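Local coordinates for ABC transporter (Caldanaerobius, PDB 4G68), which probably serves as the extracellular solute-binding protein of an ABC transporter that takes up sugars released from xylan in a thermophilic bacterium, at residues C[214-220]-C[232-238]. Numbering follows the deposited sequence.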
loop_
_atom_site.group_PDB
_atom_site.type_symbol
_atom_site.label_atom_id
_atom_site.label_comp_id
_atom_site.label_asym_id
_atom_site.label_seq_id
_atom_site.Cartn_x
_atom_site.Cartn_y
_atom_site.Cartn_z
ATOM N N GLU C 214 -17.601 7.783 0.861
ATOM C CA GLU C 214 -18.706 8.644 0.305
ATOM C C GLU C 214 -19.602 7.918 -0.703
ATOM O O GLU C 214 -20.845 8.073 -0.711
ATOM C CB GLU C 214 -18.186 9.913 -0.371
ATOM C CG GLU C 214 -17.451 10.957 0.501
ATOM C CD GLU C 214 -18.391 11.852 1.315
ATOM O OE1 GLU C 214 -19.497 11.393 1.703
ATOM O OE2 GLU C 214 -17.999 13.009 1.619
ATOM N N GLY C 215 -18.975 7.137 -1.569
ATOM C CA GLY C 215 -19.658 6.558 -2.746
ATOM C C GLY C 215 -19.874 5.049 -2.693
ATOM O O GLY C 215 -20.701 4.542 -3.436
ATOM N N GLY C 216 -19.142 4.341 -1.820
ATOM C CA GLY C 216 -19.071 2.873 -1.804
ATOM C C GLY C 216 -18.157 2.240 -2.850
ATOM O O GLY C 216 -17.688 2.935 -3.736
ATOM N N VAL C 217 -17.938 0.899 -2.757
ATOM C CA VAL C 217 -16.970 0.197 -3.590
ATOM C C VAL C 217 -17.313 0.156 -5.076
ATOM O O VAL C 217 -16.392 0.149 -5.942
ATOM C CB VAL C 217 -16.555 -1.210 -3.047
ATOM C CG1 VAL C 217 -17.685 -2.221 -3.047
ATOM C CG2 VAL C 217 -15.307 -1.708 -3.759
ATOM N N GLN C 218 -18.614 -0.024 -5.355
ATOM C CA GLN C 218 -19.050 -0.232 -6.706
ATOM C C GLN C 218 -18.790 1.045 -7.514
ATOM O O GLN C 218 -18.356 0.982 -8.672
ATOM C CB GLN C 218 -20.534 -0.644 -6.792
ATOM C CG GLN C 218 -20.908 -1.175 -8.167
ATOM C CD GLN C 218 -19.937 -2.274 -8.613
ATOM O OE1 GLN C 218 -19.706 -3.250 -7.884
ATOM N NE2 GLN C 218 -19.305 -2.087 -9.780
ATOM N N LEU C 219 -19.032 2.205 -6.920
ATOM C CA LEU C 219 -18.925 3.451 -7.672
ATOM C C LEU C 219 -17.466 3.827 -7.984
ATOM O O LEU C 219 -17.201 4.405 -9.046
ATOM C CB LEU C 219 -19.644 4.608 -6.947
ATOM C CG LEU C 219 -19.472 6.044 -7.519
ATOM C CD1 LEU C 219 -20.074 6.192 -8.926
ATOM C CD2 LEU C 219 -20.054 7.089 -6.562
ATOM N N THR C 220 -16.539 3.590 -7.019
ATOM C CA THR C 220 -15.120 3.696 -7.262
ATOM C C THR C 220 -14.703 2.766 -8.436
ATOM O O THR C 220 -14.103 3.220 -9.437
ATOM C CB THR C 220 -14.339 3.325 -5.984
ATOM O OG1 THR C 220 -14.403 4.433 -5.062
ATOM C CG2 THR C 220 -12.893 3.003 -6.309
ATOM N N ASN C 232 -18.844 13.267 -10.186
ATOM C CA ASN C 232 -20.009 12.772 -9.486
ATOM C C ASN C 232 -19.929 13.358 -8.072
ATOM O O ASN C 232 -18.848 13.506 -7.522
ATOM C CB ASN C 232 -19.930 11.240 -9.469
ATOM C CG ASN C 232 -20.999 10.589 -8.611
ATOM O OD1 ASN C 232 -21.046 10.781 -7.374
ATOM N ND2 ASN C 232 -21.863 9.782 -9.251
ATOM N N GLN C 233 -21.071 13.671 -7.473
ATOM C CA GLN C 233 -21.088 14.389 -6.179
ATOM C C GLN C 233 -20.291 13.683 -5.054
ATOM O O GLN C 233 -19.572 14.329 -4.227
ATOM C CB GLN C 233 -22.533 14.604 -5.705
ATOM C CG GLN C 233 -22.667 15.657 -4.613
ATOM C CD GLN C 233 -22.160 17.004 -5.076
ATOM O OE1 GLN C 233 -21.274 17.596 -4.459
ATOM N NE2 GLN C 233 -22.713 17.489 -6.181
ATOM N N ALA C 234 -20.436 12.358 -5.014
ATOM C CA ALA C 234 -19.749 11.569 -3.994
ATOM C C ALA C 234 -18.263 11.874 -3.976
ATOM O O ALA C 234 -17.702 11.926 -2.899
ATOM C CB ALA C 234 -19.996 10.075 -4.179
ATOM N N PHE C 235 -17.660 12.034 -5.164
ATOM C CA PHE C 235 -16.202 12.211 -5.362
ATOM C C PHE C 235 -15.812 13.670 -5.142
ATOM O O PHE C 235 -14.752 13.948 -4.603
ATOM C CB PHE C 235 -15.760 11.810 -6.788
ATOM C CG PHE C 235 -15.636 10.323 -7.031
ATOM C CD1 PHE C 235 -16.050 9.370 -6.081
ATOM C CD2 PHE C 235 -15.117 9.859 -8.239
ATOM C CE1 PHE C 235 -15.918 8.003 -6.331
ATOM C CE2 PHE C 235 -14.972 8.477 -8.477
ATOM C CZ PHE C 235 -15.362 7.561 -7.541
ATOM N N THR C 236 -16.645 14.599 -5.611
ATOM C CA THR C 236 -16.471 16.004 -5.261
ATOM C C THR C 236 -16.541 16.125 -3.714
ATOM O O THR C 236 -15.551 16.580 -3.060
ATOM C CB THR C 236 -17.511 16.915 -5.962
ATOM O OG1 THR C 236 -17.591 16.543 -7.340
ATOM C CG2 THR C 236 -17.084 18.396 -5.914
ATOM N N ASP C 237 -17.656 15.654 -3.142
ATOM C CA ASP C 237 -17.860 15.591 -1.681
ATOM C C ASP C 237 -16.679 14.998 -0.930
ATOM O O ASP C 237 -16.383 15.473 0.142
ATOM C CB ASP C 237 -19.099 14.794 -1.293
ATOM C CG ASP C 237 -20.421 15.577 -1.473
ATOM O OD1 ASP C 237 -20.428 16.820 -1.734
ATOM O OD2 ASP C 237 -21.476 14.898 -1.322
ATOM N N ALA C 238 -16.030 13.951 -1.481
ATOM C CA ALA C 238 -14.744 13.478 -0.908
ATOM C C ALA C 238 -13.607 14.535 -0.971
ATOM O O ALA C 238 -12.838 14.709 -0.014
ATOM C CB ALA C 238 -14.301 12.149 -1.535
#
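Glu214 lays its aliphatic stem over the first turns of helix 233-248, at the carbonyl of Ala234. Its CB sits 3.3 Å from Ala234 O, which also accepts the helical bond from Ala238 N. Glu214 CG lies 3.9 Å from the methyl CB of Ala238. The chain bends at chi2 (-79°), and the carboxylate ends beside Asp237, with Glu214 OE2 3.6 Å from Asp237 CB. OE2 forms a salt bridge with Lys241, one turn beyond Asp237 on the same helix, which would probably offset the nearby like charge of Asp237. The methyl of Ala234 touches both Gly215 CA and Leu219 CD2, each at 3.8 Å; Gly215 presents bare backbone here. With CG anti to the backbone N (chi1 172°), Leu219 brings its two methyls to the amide of Asn232, CD2 near OD1 and CD1 near ND2. That amide caps the helix: Asn232 OD1 accepts from Ala234 N at 2.9 Å, in the carbonyl plane, through a somewhat bent bond (N-H...O 145°). The Phe235 ring meets Thr220 CA edge-on, 3.9 Å from CZ, while its CE1 lies near Leu219 CG. Gly216, with positive phi, breaks helix 201-215 from helix 217-224. Two consecutive helices joined at a glycine thus pack on the N-terminal turns of a third, in a helical region that probably belongs to one lobe of the solute-binding protein fold (PBP clan).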